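Local structure of succinate-semialdehyde dehydrogenase (NAD(P)(+)) (Marinobacter aquaeolei, 3RH9) at residues 258-263 against 292-297; 10-15 against 189-194; 76-81 against 119-124; 99-104 against 157-162. The protein probably oxidises succinate semialdehyde to succinate with a nicotinamide cofactor, as a member of the aldehyde dehydrogenase family. All coordinates share one frame; numbering follows the deposited sequence.

Interaction 1: residues 258-263 against 292-297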
loop_
_atom_site.group_PDB
_atom_site.type_symbol
_atom_site.label_atom_id
_atom_site.label_comp_id
_atom_site.label_asym_id
_atom_site.label_seq_id
_atom_site.Cartn_x
_atom_site.Cartn_y
_atom_site.Cartn_z
ATOM N N GLY A 258 -5.018 14.640 -4.417
ATOM C CA GLY A 258 -4.613 15.995 -4.757
ATOM C C GLY A 258 -3.109 16.218 -4.820
ATOM O O GLY A 258 -2.319 15.393 -4.343
ATOM N N GLY A 259 -2.706 17.333 -5.422
ATOM C CA GLY A 259 -1.304 17.717 -5.441
ATOM C C GLY A 259 -1.180 19.223 -5.417
ATOM O O GLY A 259 -2.180 19.919 -5.557
ATOM N N ASN A 260 0.038 19.724 -5.242
ATOM C CA ASN A 260 0.319 21.160 -5.284
ATOM C C ASN A 260 1.680 21.322 -5.940
ATOM O O ASN A 260 2.680 21.613 -5.273
ATOM C CB ASN A 260 0.324 21.753 -3.872
ATOM C CG ASN A 260 0.297 23.269 -3.863
ATOM O OD1 ASN A 260 0.965 23.914 -4.654
ATOM N ND2 ASN A 260 -0.472 23.845 -2.946
ATOM N N ALA A 261 1.717 21.121 -7.254
ATOM C CA ALA A 261 2.978 21.037 -7.983
ATOM C C ALA A 261 3.756 22.356 -8.054
ATOM O O ALA A 261 3.224 23.379 -8.487
ATOM C CB ALA A 261 2.750 20.464 -9.391
ATOM N N PRO A 262 5.028 22.322 -7.630
ATOM C CA PRO A 262 5.962 23.436 -7.747
ATOM C C PRO A 262 6.720 23.288 -9.057
ATOM O O PRO A 262 7.248 22.217 -9.328
ATOM C CB PRO A 262 6.925 23.204 -6.586
ATOM C CG PRO A 262 6.611 21.835 -6.051
ATOM C CD PRO A 262 5.664 21.173 -6.977
ATOM N N PHE A 263 6.751 24.344 -9.862
ATOM C CA PHE A 263 7.462 24.354 -11.142
ATOM C C PHE A 263 8.580 25.378 -10.989
ATOM O O PHE A 263 8.323 26.578 -10.950
ATOM C CB PHE A 263 6.488 24.762 -12.236
ATOM C CG PHE A 263 7.061 24.746 -13.624
ATOM C CD1 PHE A 263 7.887 25.772 -14.067
ATOM C CD2 PHE A 263 6.716 23.747 -14.517
ATOM C CE1 PHE A 263 8.399 25.768 -15.362
ATOM C CE2 PHE A 263 7.227 23.753 -15.818
ATOM C CZ PHE A 263 8.065 24.764 -16.233
ATOM N N CYS A 292 -0.595 19.715 -13.282
ATOM C CA CYS A 292 -0.387 21.103 -13.687
ATOM C C CYS A 292 0.407 21.895 -12.669
ATOM O O CYS A 292 0.169 21.790 -11.462
ATOM C CB CYS A 292 -1.721 21.787 -13.949
ATOM S SG CYS A 292 -2.427 21.188 -15.480
ATOM N N ALA A 293 1.364 22.683 -13.144
ATOM C CA ALA A 293 2.122 23.521 -12.229
ATOM C C ALA A 293 1.096 24.315 -11.430
ATOM O O ALA A 293 0.102 24.778 -11.988
ATOM C CB ALA A 293 3.048 24.444 -12.993
ATOM N N ASN A 294 1.310 24.436 -10.127
ATOM C CA ASN A 294 0.411 25.231 -9.309
ATOM C C ASN A 294 1.152 26.415 -8.701
ATOM O O ASN A 294 0.591 27.501 -8.542
ATOM C CB ASN A 294 -0.256 24.378 -8.228
ATOM C CG ASN A 294 -1.380 25.106 -7.531
ATOM O OD1 ASN A 294 -1.299 25.411 -6.345
ATOM N ND2 ASN A 294 -2.418 25.411 -8.264
ATOM N N ARG A 295 2.420 26.197 -8.375
ATOM C CA ARG A 295 3.295 27.248 -7.871
ATOM C C ARG A 295 4.505 27.358 -8.790
ATOM O O ARG A 295 5.243 26.391 -8.969
ATOM C CB ARG A 295 3.723 26.929 -6.441
ATOM C CG ARG A 295 2.625 27.138 -5.434
ATOM C CD ARG A 295 2.986 26.567 -4.106
ATOM N NE ARG A 295 3.300 25.148 -4.223
ATOM C CZ ARG A 295 4.110 24.502 -3.392
ATOM N NH1 ARG A 295 4.675 25.166 -2.399
ATOM N NH2 ARG A 295 4.368 23.206 -3.558
ATOM N N ILE A 296 4.694 28.517 -9.410
ATOM C CA ILE A 296 5.849 28.709 -10.286
ATOM C C ILE A 296 6.908 29.506 -9.551
ATOM O O ILE A 296 6.756 30.698 -9.323
ATOM C CB ILE A 296 5.488 29.408 -11.618
ATOM C CG1 ILE A 296 4.632 28.508 -12.514
ATOM C CG2 ILE A 296 6.740 29.767 -12.370
ATOM C CD1 ILE A 296 3.228 28.362 -12.062
ATOM N N PHE A 297 7.973 28.832 -9.145
ATOM C CA PHE A 297 9.060 29.500 -8.459
ATOM C C PHE A 297 10.094 29.970 -9.475
ATOM O O PHE A 297 10.651 29.170 -10.220
ATOM C CB PHE A 297 9.710 28.566 -7.441
ATOM C CG PHE A 297 8.856 28.287 -6.239
ATOM C CD1 PHE A 297 8.014 27.185 -6.212
ATOM C CD2 PHE A 297 8.901 29.118 -5.130
ATOM C CE1 PHE A 297 7.233 26.916 -5.103
ATOM C CE2 PHE A 297 8.125 28.857 -4.023
ATOM C CZ PHE A 297 7.286 27.750 -4.010
#
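The carbonyl O of Cys-292 meets CB of Ala-261. Next, the Ala-293 methyl packs on the root of the Phe-263 side chain, CB to CB 3.5 Å, and also reaches CD2 of that ring. Asn-294 joins through its backbone. Its N donates to Ala-261 O over 2.7 Å. Arg-295 N donates to the same oxygen over 2.9 Å, so two donors grip one buried carbonyl. Arg-295 O accepts from Phe-263 N. The arginine side chain bends at chi3 (-57°), which turns its guanidinium back toward Asn-260. NH2 donates to Asn-260 O over 2.9 Å, with the oxygen in the guanidinium plane. NE makes a weak bond to Asn-260 OD1; amide and guanidinium planes stand 77° apart. Gly-409 O and the Tyr-385 ring also hold this guanidinium. A leucine in place of Arg-295 would probably leave Asn-260 O without this side-chain donor. Ile-296 CG1 packs on Phe-263 CB at 4.2 Å. Phe-297 N donates to Phe-263 O. CE1, at the edge of the Phe-297 ring, lies 4.0 Å from Pro-262 CB. Strands 262-265 and 295-299 are parallel neighbours in a beta-alpha-beta unit of the aldehyde dehydrogenase fold, with helix 271-283 as the crossover.

Interaction 2: residues 10-15 against 189-194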
loop_
_atom_site.group_PDB
_atom_site.type_symbol
_atom_site.label_atom_id
_atom_site.label_comp_id
_atom_site.label_asym_id
_atom_site.label_seq_id
_atom_site.Cartn_x
_atom_site.Cartn_y
_atom_site.Cartn_z
ATOM N N GLU A 10 -25.355 4.342 -28.051
ATOM C CA GLU A 10 -26.676 3.732 -28.273
ATOM C C GLU A 10 -27.208 3.043 -27.028
ATOM O O GLU A 10 -28.381 2.685 -26.948
ATOM C CB GLU A 10 -26.615 2.707 -29.396
ATOM C CG GLU A 10 -26.748 3.280 -30.795
ATOM C CD GLU A 10 -26.444 2.238 -31.853
ATOM O OE1 GLU A 10 -25.295 1.737 -31.883
ATOM O OE2 GLU A 10 -27.357 1.914 -32.646
ATOM N N ASN A 11 -26.324 2.839 -26.061
ATOM C CA ASN A 11 -26.731 2.295 -24.783
ATOM C C ASN A 11 -26.321 3.233 -23.680
ATOM O O ASN A 11 -25.148 3.326 -23.328
ATOM C CB ASN A 11 -26.133 0.920 -24.581
ATOM C CG ASN A 11 -26.707 -0.088 -25.538
ATOM O OD1 ASN A 11 -27.849 -0.534 -25.375
ATOM N ND2 ASN A 11 -25.928 -0.451 -26.555
ATOM N N LEU A 12 -27.304 3.954 -23.160
ATOM C CA LEU A 12 -27.066 4.952 -22.140
ATOM C C LEU A 12 -27.549 4.352 -20.830
ATOM O O LEU A 12 -28.626 4.662 -20.343
ATOM C CB LEU A 12 -27.821 6.239 -22.483
ATOM C CG LEU A 12 -27.052 7.542 -22.274
ATOM C CD1 LEU A 12 -26.795 7.763 -20.789
ATOM C CD2 LEU A 12 -25.735 7.561 -23.050
ATOM N N THR A 13 -26.744 3.468 -20.273
ATOM C CA THR A 13 -27.139 2.722 -19.093
ATOM C C THR A 13 -25.899 2.006 -18.597
ATOM O O THR A 13 -24.823 2.133 -19.185
ATOM C CB THR A 13 -28.236 1.691 -19.435
ATOM O OG1 THR A 13 -28.503 0.865 -18.301
ATOM C CG2 THR A 13 -27.805 0.807 -20.592
ATOM N N GLY A 14 -26.046 1.255 -17.515
ATOM C CA GLY A 14 -24.923 0.534 -16.951
ATOM C C GLY A 14 -24.506 -0.667 -17.768
ATOM O O GLY A 14 -25.049 -0.944 -18.839
ATOM N N TYR A 15 -23.523 -1.390 -17.260
ATOM C CA TYR A 15 -23.028 -2.560 -17.953
ATOM C C TYR A 15 -22.654 -3.605 -16.939
ATOM O O TYR A 15 -21.592 -3.531 -16.324
ATOM C CB TYR A 15 -21.808 -2.212 -18.791
ATOM C CG TYR A 15 -21.388 -3.305 -19.749
ATOM C CD1 TYR A 15 -20.517 -4.316 -19.353
ATOM C CD2 TYR A 15 -21.862 -3.319 -21.049
ATOM C CE1 TYR A 15 -20.125 -5.305 -20.232
ATOM C CE2 TYR A 15 -21.479 -4.309 -21.942
ATOM C CZ TYR A 15 -20.609 -5.296 -21.529
ATOM O OH TYR A 15 -20.233 -6.258 -22.431
ATOM N N THR A 189 -17.955 9.392 -21.720
ATOM C CA THR A 189 -16.730 8.888 -22.295
ATOM C C THR A 189 -16.652 7.450 -21.836
ATOM O O THR A 189 -16.227 6.571 -22.579
ATOM C CB THR A 189 -15.506 9.701 -21.848
ATOM O OG1 THR A 189 -15.584 11.001 -22.428
ATOM C CG2 THR A 189 -14.228 9.069 -22.325
HETATM N N MSE A 190 -17.099 7.217 -20.606
HETATM C CA MSE A 190 -17.048 5.888 -20.030
HETATM C C MSE A 190 -17.992 4.966 -20.792
HETATM O O MSE A 190 -17.640 3.833 -21.149
HETATM C CB MSE A 190 -17.405 5.919 -18.541
HETATM C CG MSE A 190 -16.957 4.664 -17.807
HETATM SE SE MSE A 190 -15.015 4.449 -18.006
HETATM C CE MSE A 190 -14.905 2.531 -18.001
ATOM N N ILE A 191 -19.196 5.457 -21.042
ATOM C CA ILE A 191 -20.152 4.667 -21.784
ATOM C C ILE A 191 -19.579 4.303 -23.156
ATOM O O ILE A 191 -19.661 3.151 -23.582
ATOM C CB ILE A 191 -21.516 5.370 -21.881
ATOM C CG1 ILE A 191 -22.129 5.469 -20.487
ATOM C CG2 ILE A 191 -22.445 4.587 -22.780
ATOM C CD1 ILE A 191 -23.415 6.210 -20.448
ATOM N N ALA A 192 -18.964 5.279 -23.820
ATOM C CA ALA A 192 -18.363 5.062 -25.135
ATOM C C ALA A 192 -17.288 3.984 -25.093
ATOM O O ALA A 192 -17.248 3.089 -25.942
ATOM C CB ALA A 192 -17.789 6.359 -25.676
ATOM N N PHE A 193 -16.418 4.080 -24.097
ATOM C CA PHE A 193 -15.409 3.065 -23.831
ATOM C C PHE A 193 -16.034 1.663 -23.668
ATOM O O PHE A 193 -15.571 0.692 -24.278
ATOM C CB PHE A 193 -14.605 3.452 -22.592
ATOM C CG PHE A 193 -13.400 2.608 -22.373
ATOM C CD1 PHE A 193 -12.651 2.162 -23.446
ATOM C CD2 PHE A 193 -13.005 2.265 -21.092
ATOM C CE1 PHE A 193 -11.522 1.375 -23.240
ATOM C CE2 PHE A 193 -11.878 1.486 -20.875
ATOM C CZ PHE A 193 -11.132 1.038 -21.944
ATOM N N PHE A 194 -17.083 1.555 -22.856
ATOM C CA PHE A 194 -17.724 0.265 -22.664
ATOM C C PHE A 194 -18.372 -0.210 -23.941
ATOM O O PHE A 194 -18.338 -1.395 -24.249
ATOM C CB PHE A 194 -18.720 0.287 -21.507
ATOM C CG PHE A 194 -18.121 -0.141 -20.213
ATOM C CD1 PHE A 194 -18.240 -1.443 -19.783
ATOM C CD2 PHE A 194 -17.392 0.739 -19.449
ATOM C CE1 PHE A 194 -17.677 -1.856 -18.592
ATOM C CE2 PHE A 194 -16.826 0.327 -18.254
ATOM C CZ PHE A 194 -16.967 -0.975 -17.829
#
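Asn-11 meets the helix through its backbone: its carbonyl O lies against CG2 of Ile-191. Leu-12 comes next and brings both methyls to one atom. Its CD1 and CD2 each lie 3.7 Å from CD1 of Ile-191. The two side chains cross at about a right angle. Ile-191 reaches this far because its chain is extended at chi2 (176°), which carries CD1 out from the helix. Thr-13 adds its backbone N, 4.3 Å from the same Ile-191 CD1. The Thr-13 hydroxyl is hydrogen-bonded to Asp-22. Tyr-15 makes the second point of contact, with Phe-194, about one helical turn after Ile-191. The two rings meet obliquely, with centroids 5.3 Å apart and planes at 50°. The nearest approach is Tyr-15 CG to Phe-194 CD1, 3.7 Å. The far end of the tyrosine is held by a hydrogen bond between OH and Asp-198. The side chains meet by apolar packing, with backbone O and N atoms also against Ile-191. The contact lays the N-terminal arm along helix 188-197. Trp-20 of strand 19-21 packs on both Tyr-15 and Phe-194, and Leu-209 of strand 207-209 also touches both. Helix 88-99 touches the helix at Thr-189 and Ala-192.

Interaction 3: residues 76-81 against 119-124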
loop_
_atom_site.group_PDB
_atom_site.type_symbol
_atom_site.label_atom_id
_atom_site.label_comp_id
_atom_site.label_asym_id
_atom_site.label_seq_id
_atom_site.Cartn_x
_atom_site.Cartn_y
_atom_site.Cartn_z
ATOM N N TRP A 76 -6.806 -9.408 -24.824
ATOM C CA TRP A 76 -7.754 -8.379 -24.371
ATOM C C TRP A 76 -7.123 -6.985 -24.410
ATOM O O TRP A 76 -7.668 -6.051 -24.992
ATOM C CB TRP A 76 -8.174 -8.615 -22.927
ATOM C CG TRP A 76 -8.791 -9.914 -22.623
ATOM C CD1 TRP A 76 -9.377 -10.758 -23.495
ATOM C CD2 TRP A 76 -8.935 -10.508 -21.321
ATOM N NE1 TRP A 76 -9.858 -11.858 -22.836
ATOM C CE2 TRP A 76 -9.602 -11.729 -21.497
ATOM C CE3 TRP A 76 -8.556 -10.123 -20.026
ATOM C CZ2 TRP A 76 -9.903 -12.583 -20.423
ATOM C CZ3 TRP A 76 -8.857 -10.969 -18.959
ATOM C CH2 TRP A 76 -9.525 -12.181 -19.165
ATOM N N LEU A 77 -5.986 -6.854 -23.731
ATOM C CA LEU A 77 -5.263 -5.595 -23.669
ATOM C C LEU A 77 -5.001 -5.105 -25.078
ATOM O O LEU A 77 -5.286 -3.950 -25.411
ATOM C CB LEU A 77 -3.942 -5.769 -22.907
ATOM C CG LEU A 77 -4.075 -6.277 -21.464
ATOM C CD1 LEU A 77 -2.755 -6.703 -20.858
ATOM C CD2 LEU A 77 -4.733 -5.211 -20.621
ATOM N N GLU A 78 -4.473 -5.998 -25.913
ATOM C CA GLU A 78 -4.124 -5.644 -27.289
ATOM C C GLU A 78 -5.338 -5.163 -28.075
ATOM O O GLU A 78 -5.272 -4.135 -28.760
ATOM C CB GLU A 78 -3.453 -6.816 -27.996
ATOM C CG GLU A 78 -1.948 -6.882 -27.786
ATOM C CD GLU A 78 -1.372 -8.267 -28.082
ATOM O OE1 GLU A 78 -2.123 -9.170 -28.538
ATOM O OE2 GLU A 78 -0.158 -8.451 -27.843
ATOM N N ASP A 79 -6.440 -5.908 -27.965
ATOM C CA ASP A 79 -7.697 -5.523 -28.584
ATOM C C ASP A 79 -8.191 -4.165 -28.062
ATOM O O ASP A 79 -8.561 -3.298 -28.844
ATOM C CB ASP A 79 -8.773 -6.597 -28.367
ATOM C CG ASP A 79 -8.540 -7.860 -29.197
ATOM O OD1 ASP A 79 -7.585 -7.892 -30.016
ATOM O OD2 ASP A 79 -9.332 -8.829 -29.020
ATOM N N ILE A 80 -8.210 -3.984 -26.745
ATOM C CA ILE A 80 -8.629 -2.706 -26.180
ATOM C C ILE A 80 -7.738 -1.559 -26.664
ATOM O O ILE A 80 -8.232 -0.510 -27.061
ATOM C CB ILE A 80 -8.659 -2.730 -24.648
ATOM C CG1 ILE A 80 -9.772 -3.660 -24.151
ATOM C CG2 ILE A 80 -8.881 -1.344 -24.106
ATOM C CD1 ILE A 80 -9.658 -4.041 -22.685
ATOM N N ARG A 81 -6.428 -1.769 -26.652
ATOM C CA ARG A 81 -5.505 -0.739 -27.114
ATOM C C ARG A 81 -5.794 -0.339 -28.559
ATOM O O ARG A 81 -5.679 0.836 -28.922
ATOM C CB ARG A 81 -4.055 -1.196 -26.965
ATOM C CG ARG A 81 -3.046 -0.326 -27.692
ATOM C CD ARG A 81 -2.585 -0.993 -28.962
ATOM N NE ARG A 81 -1.527 -1.967 -28.704
ATOM C CZ ARG A 81 -1.361 -3.099 -29.388
ATOM N NH1 ARG A 81 -2.195 -3.419 -30.370
ATOM N NH2 ARG A 81 -0.359 -3.918 -29.081
ATOM N N TYR A 119 1.323 -0.925 -23.106
ATOM C CA TYR A 119 2.468 -1.171 -22.270
ATOM C C TYR A 119 2.224 -2.404 -21.412
ATOM O O TYR A 119 3.136 -3.192 -21.165
ATOM C CB TYR A 119 2.801 0.044 -21.422
ATOM C CG TYR A 119 3.881 -0.271 -20.440
ATOM C CD1 TYR A 119 3.568 -0.774 -19.185
ATOM C CD2 TYR A 119 5.224 -0.106 -20.778
ATOM C CE1 TYR A 119 4.561 -1.088 -18.286
ATOM C CE2 TYR A 119 6.232 -0.418 -19.873
ATOM C CZ TYR A 119 5.887 -0.912 -18.634
ATOM O OH TYR A 119 6.863 -1.222 -17.726
ATOM N N CYS A 120 0.984 -2.586 -20.981
ATOM C CA CYS A 120 0.633 -3.749 -20.174
ATOM C C CYS A 120 0.624 -5.053 -20.954
ATOM O O CYS A 120 0.906 -6.113 -20.403
ATOM C CB CYS A 120 -0.710 -3.537 -19.488
ATOM S SG CYS A 120 -0.541 -2.597 -17.982
ATOM N N ALA A 121 0.294 -4.981 -22.235
ATOM C CA ALA A 121 0.389 -6.162 -23.081
ATOM C C ALA A 121 1.860 -6.571 -23.246
ATOM O O ALA A 121 2.213 -7.743 -23.094
ATOM C CB ALA A 121 -0.269 -5.917 -24.424
ATOM N N LYS A 122 2.722 -5.604 -23.533
ATOM C CA LYS A 122 4.130 -5.923 -23.683
ATOM C C LYS A 122 4.736 -6.464 -22.405
ATOM O O LYS A 122 5.589 -7.334 -22.452
ATOM C CB LYS A 122 4.930 -4.723 -24.177
ATOM C CG LYS A 122 4.604 -4.355 -25.613
ATOM C CD LYS A 122 5.154 -2.984 -25.991
ATOM C CE LYS A 122 4.666 -2.583 -27.384
ATOM N NZ LYS A 122 5.325 -1.323 -27.827
ATOM N N HIS A 123 4.287 -5.986 -21.256
ATOM C CA HIS A 123 4.960 -6.355 -20.004
ATOM C C HIS A 123 4.190 -7.279 -19.063
ATOM O O HIS A 123 4.630 -7.535 -17.948
ATOM C CB HIS A 123 5.400 -5.103 -19.261
ATOM C CG HIS A 123 6.337 -4.250 -20.049
ATOM N ND1 HIS A 123 7.704 -4.398 -19.986
ATOM C CD2 HIS A 123 6.103 -3.265 -20.946
ATOM C CE1 HIS A 123 8.275 -3.519 -20.790
ATOM N NE2 HIS A 123 7.328 -2.818 -21.383
ATOM N N ILE A 124 3.055 -7.787 -19.518
ATOM C CA ILE A 124 2.242 -8.677 -18.712
ATOM C C ILE A 124 3.063 -9.846 -18.128
ATOM O O ILE A 124 2.716 -10.406 -17.076
ATOM C CB ILE A 124 1.047 -9.197 -19.535
ATOM C CG1 ILE A 124 0.057 -9.947 -18.651
ATOM C CG2 ILE A 124 1.523 -10.077 -20.691
ATOM C CD1 ILE A 124 -1.259 -10.259 -19.354
#
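Leu-77 and Ala-121 meet where the two helices come nearest, their CB atoms 4.0 Å apart. Leu-77 also sends a branch further. Its CD1 touches the carbonyl O of Cys-120 at 3.7 Å and the CB of that residue at 4.0 Å. The same methyl ends against CD1 of Ile-124, 4.1 Å away. One leucine methyl thus touches Cys-120, the backbone N of Ala-121 and Ile-124. CG of Leu-77 is turned away from its carbonyl carbon and lies beside the backbone N (chi1 -59°), which directs CG toward the facing helix. Glu-78 joins with its aliphatic part alone: CG lies 3.9 Å from Ala-121 CB. The axes of the segments 76-81 and 119-123 run nearly antiparallel, at 155°, and approach to 8.7 Å. In the next shell, Leu-172 of helix 162-174 and Phe-117 pack on Leu-77. Ser-169 touches Cys-120. Polar ties flank this packing. Asp-118 forms salt bridges with both Arg-81 and Lys-122, and Arg-74 donates to Ala-121 O. Tyr-119 and His-123 pack against Glu-134 of the second subunit. Between the two segments, then, the pairing rests on apolar contact. The Arg-81 to Asp-118 and Arg-74 to Ala-121 ties span the two helices and probably help to fix how they lie together.

Interaction 4: residues 99-104 against 157-162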
loop_
_atom_site.group_PDB
_atom_site.type_symbol
_atom_site.label_atom_id
_atom_site.label_comp_id
_atom_site.label_asym_id
_atom_site.label_seq_id
_atom_site.Cartn_x
_atom_site.Cartn_y
_atom_site.Cartn_z
ATOM N N HIS A 99 -16.553 17.383 -20.958
ATOM C CA HIS A 99 -15.472 17.957 -20.158
ATOM C C HIS A 99 -15.222 19.430 -20.473
ATOM O O HIS A 99 -15.118 20.241 -19.571
ATOM C CB HIS A 99 -14.188 17.164 -20.386
ATOM C CG HIS A 99 -13.008 17.670 -19.617
ATOM N ND1 HIS A 99 -12.081 18.532 -20.162
ATOM C CD2 HIS A 99 -12.584 17.407 -18.357
ATOM C CE1 HIS A 99 -11.145 18.788 -19.267
ATOM N NE2 HIS A 99 -11.423 18.116 -18.164
ATOM N N GLY A 100 -15.127 19.768 -21.754
ATOM C CA GLY A 100 -14.878 21.135 -22.162
ATOM C C GLY A 100 -13.571 21.225 -22.921
ATOM O O GLY A 100 -13.388 22.079 -23.780
ATOM N N LYS A 101 -12.655 20.330 -22.585
ATOM C CA LYS A 101 -11.383 20.187 -23.282
ATOM C C LYS A 101 -11.563 20.235 -24.812
ATOM O O LYS A 101 -12.531 19.703 -25.349
ATOM C CB LYS A 101 -10.782 18.843 -22.869
ATOM C CG LYS A 101 -9.286 18.720 -23.005
ATOM C CD LYS A 101 -8.844 17.310 -22.593
ATOM C CE LYS A 101 -9.524 16.895 -21.288
ATOM N NZ LYS A 101 -8.819 15.808 -20.559
ATOM N N PRO A 102 -10.622 20.864 -25.525
ATOM C CA PRO A 102 -10.713 20.949 -26.989
ATOM C C PRO A 102 -10.601 19.588 -27.673
ATOM O O PRO A 102 -9.847 18.726 -27.209
ATOM C CB PRO A 102 -9.514 21.824 -27.367
ATOM C CG PRO A 102 -9.179 22.566 -26.129
ATOM C CD PRO A 102 -9.482 21.624 -25.002
ATOM N N TRP A 103 -11.334 19.417 -28.773
ATOM C CA TRP A 103 -11.436 18.137 -29.476
ATOM C C TRP A 103 -10.091 17.463 -29.722
ATOM O O TRP A 103 -9.905 16.302 -29.386
ATOM C CB TRP A 103 -12.125 18.346 -30.804
ATOM C CG TRP A 103 -12.733 17.111 -31.347
ATOM C CD1 TRP A 103 -12.544 15.837 -30.900
ATOM C CD2 TRP A 103 -13.623 17.020 -32.465
ATOM N NE1 TRP A 103 -13.276 14.959 -31.661
ATOM C CE2 TRP A 103 -13.946 15.660 -32.628
ATOM C CE3 TRP A 103 -14.188 17.962 -33.336
ATOM C CZ2 TRP A 103 -14.802 15.215 -33.632
ATOM C CZ3 TRP A 103 -15.033 17.519 -34.327
ATOM C CH2 TRP A 103 -15.332 16.159 -34.470
ATOM N N LYS A 104 -9.168 18.193 -30.337
ATOM C CA LYS A 104 -7.772 17.763 -30.448
ATOM C C LYS A 104 -7.221 17.172 -29.148
ATOM O O LYS A 104 -6.938 15.980 -29.072
ATOM C CB LYS A 104 -6.882 18.938 -30.845
ATOM C CG LYS A 104 -6.842 19.237 -32.320
ATOM C CD LYS A 104 -5.737 20.250 -32.601
ATOM C CE LYS A 104 -4.372 19.680 -32.248
ATOM N NZ LYS A 104 -3.917 18.659 -33.248
ATOM N N TRP A 157 -13.400 13.406 -13.148
ATOM C CA TRP A 157 -13.686 13.937 -14.462
ATOM C C TRP A 157 -12.449 14.495 -15.164
ATOM O O TRP A 157 -12.524 14.761 -16.359
ATOM C CB TRP A 157 -14.791 14.997 -14.391
ATOM C CG TRP A 157 -14.549 16.028 -13.334
ATOM C CD1 TRP A 157 -15.141 16.105 -12.114
ATOM C CD2 TRP A 157 -13.619 17.110 -13.399
ATOM N NE1 TRP A 157 -14.644 17.170 -11.411
ATOM C CE2 TRP A 157 -13.707 17.806 -12.178
ATOM C CE3 TRP A 157 -12.729 17.566 -14.378
ATOM C CZ2 TRP A 157 -12.945 18.937 -11.908
ATOM C CZ3 TRP A 157 -11.968 18.678 -14.108
ATOM C CH2 TRP A 157 -12.079 19.356 -12.882
ATOM N N ASN A 158 -11.323 14.671 -14.454
ATOM C CA ASN A 158 -10.168 15.357 -15.058
ATOM C C ASN A 158 -9.668 14.641 -16.304
ATOM O O ASN A 158 -9.238 15.284 -17.271
ATOM C CB ASN A 158 -8.962 15.555 -14.130
ATOM C CG ASN A 158 -9.288 15.461 -12.674
ATOM O OD1 ASN A 158 -10.393 15.772 -12.231
ATOM N ND2 ASN A 158 -8.294 15.041 -11.893
ATOM N N PHE A 159 -9.674 13.314 -16.269
ATOM C CA PHE A 159 -9.312 12.540 -17.453
ATOM C C PHE A 159 -10.311 11.427 -17.664
ATOM O O PHE A 159 -10.098 10.298 -17.222
ATOM C CB PHE A 159 -7.900 11.977 -17.336
ATOM C CG PHE A 159 -6.835 13.006 -17.506
ATOM C CD1 PHE A 159 -6.194 13.543 -16.407
ATOM C CD2 PHE A 159 -6.483 13.450 -18.773
ATOM C CE1 PHE A 159 -5.208 14.506 -16.561
ATOM C CE2 PHE A 159 -5.496 14.417 -18.937
ATOM C CZ PHE A 159 -4.856 14.945 -17.821
ATOM N N PRO A 160 -11.421 11.751 -18.332
ATOM C CA PRO A 160 -12.523 10.797 -18.497
ATOM C C PRO A 160 -12.090 9.487 -19.174
ATOM O O PRO A 160 -12.712 8.459 -18.921
ATOM C CB PRO A 160 -13.531 11.572 -19.352
ATOM C CG PRO A 160 -13.203 13.022 -19.098
ATOM C CD PRO A 160 -11.714 13.054 -18.951
ATOM N N ILE A 161 -11.045 9.510 -19.998
ATOM C CA ILE A 161 -10.518 8.265 -20.555
ATOM C C ILE A 161 -9.108 7.904 -20.083
ATOM O O ILE A 161 -8.767 6.746 -20.006
ATOM C CB ILE A 161 -10.576 8.222 -22.096
ATOM C CG1 ILE A 161 -10.743 6.779 -22.568
ATOM C CG2 ILE A 161 -9.332 8.813 -22.708
ATOM C CD1 ILE A 161 -12.036 6.108 -22.120
ATOM N N GLY A 162 -8.284 8.891 -19.772
ATOM C CA GLY A 162 -6.923 8.611 -19.344
ATOM C C GLY A 162 -6.826 7.888 -18.006
ATOM O O GLY A 162 -6.120 6.884 -17.884
#
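The His-99 ring meets the edge of the Trp-157 ring, its CD2 near the indole plane and 4.0 Å from CE3. The two side chains cross at about a right angle. One face of the imidazole carries NZ of Lys-101, offset toward the rim, and Lys-101 CA lies at its edge. One face of the indole carries OD1 of Asn-158. His-99 CD2 also touches the carbonyl O of Trp-157 at 3.3 Å. CG of His-99 lies opposite its backbone N (chi1 180°), a setting that lets ND1 accept from Lys-101 N over 3.1 Å. An alanine at His-99 would probably open a gap beside the Trp-157 edge and leave Lys-101 N without this acceptor. The Lys-101 chain bends at chi3 (-46°), which brings NZ to Asn-158 O for a weak hydrogen bond of 3.4 Å. NZ also lies obliquely by the Phe-159 ring, 3.8 Å from CD2. The main partner of NZ is Glu-109, which also accepts from the N atoms of Ile-161 and Gly-162. The loop 157-162 begins with the Trp-Asn-Phe-Pro sequence characteristic of aldehyde dehydrogenases. Its asparagine serves the oxyanion hole in relatives. Asn-158 probably does so here, its side chain about 7 Å from that of Glu-256, the predicted active-site residue.

Overall arrangement
Interactions 1, 3 and 4 are buried, while interaction 2 is partly exposed, near the N-terminus. Interaction 1 is the polar one: neighbouring strands are joined by backbone bonds, and an arginine from one reaches the loop before the other. Interactions 2 and 3 are apolar packing against helices. Interaction 4 mixes a ring edge with a weak lysine bond. Its centre is the closest to the chain's centre, about 11 Å away. Helix 103-123 carries half of interaction 3, and the turn leading into it carries half of interaction 4. Interaction 2 touches both of them: Thr-189 and Phe-193 pack on the loop 157-162, and Phe-193 on Ile-80. Interaction 1 touches none of the others; its nearest atoms come to about 7 Å from those of interaction 4.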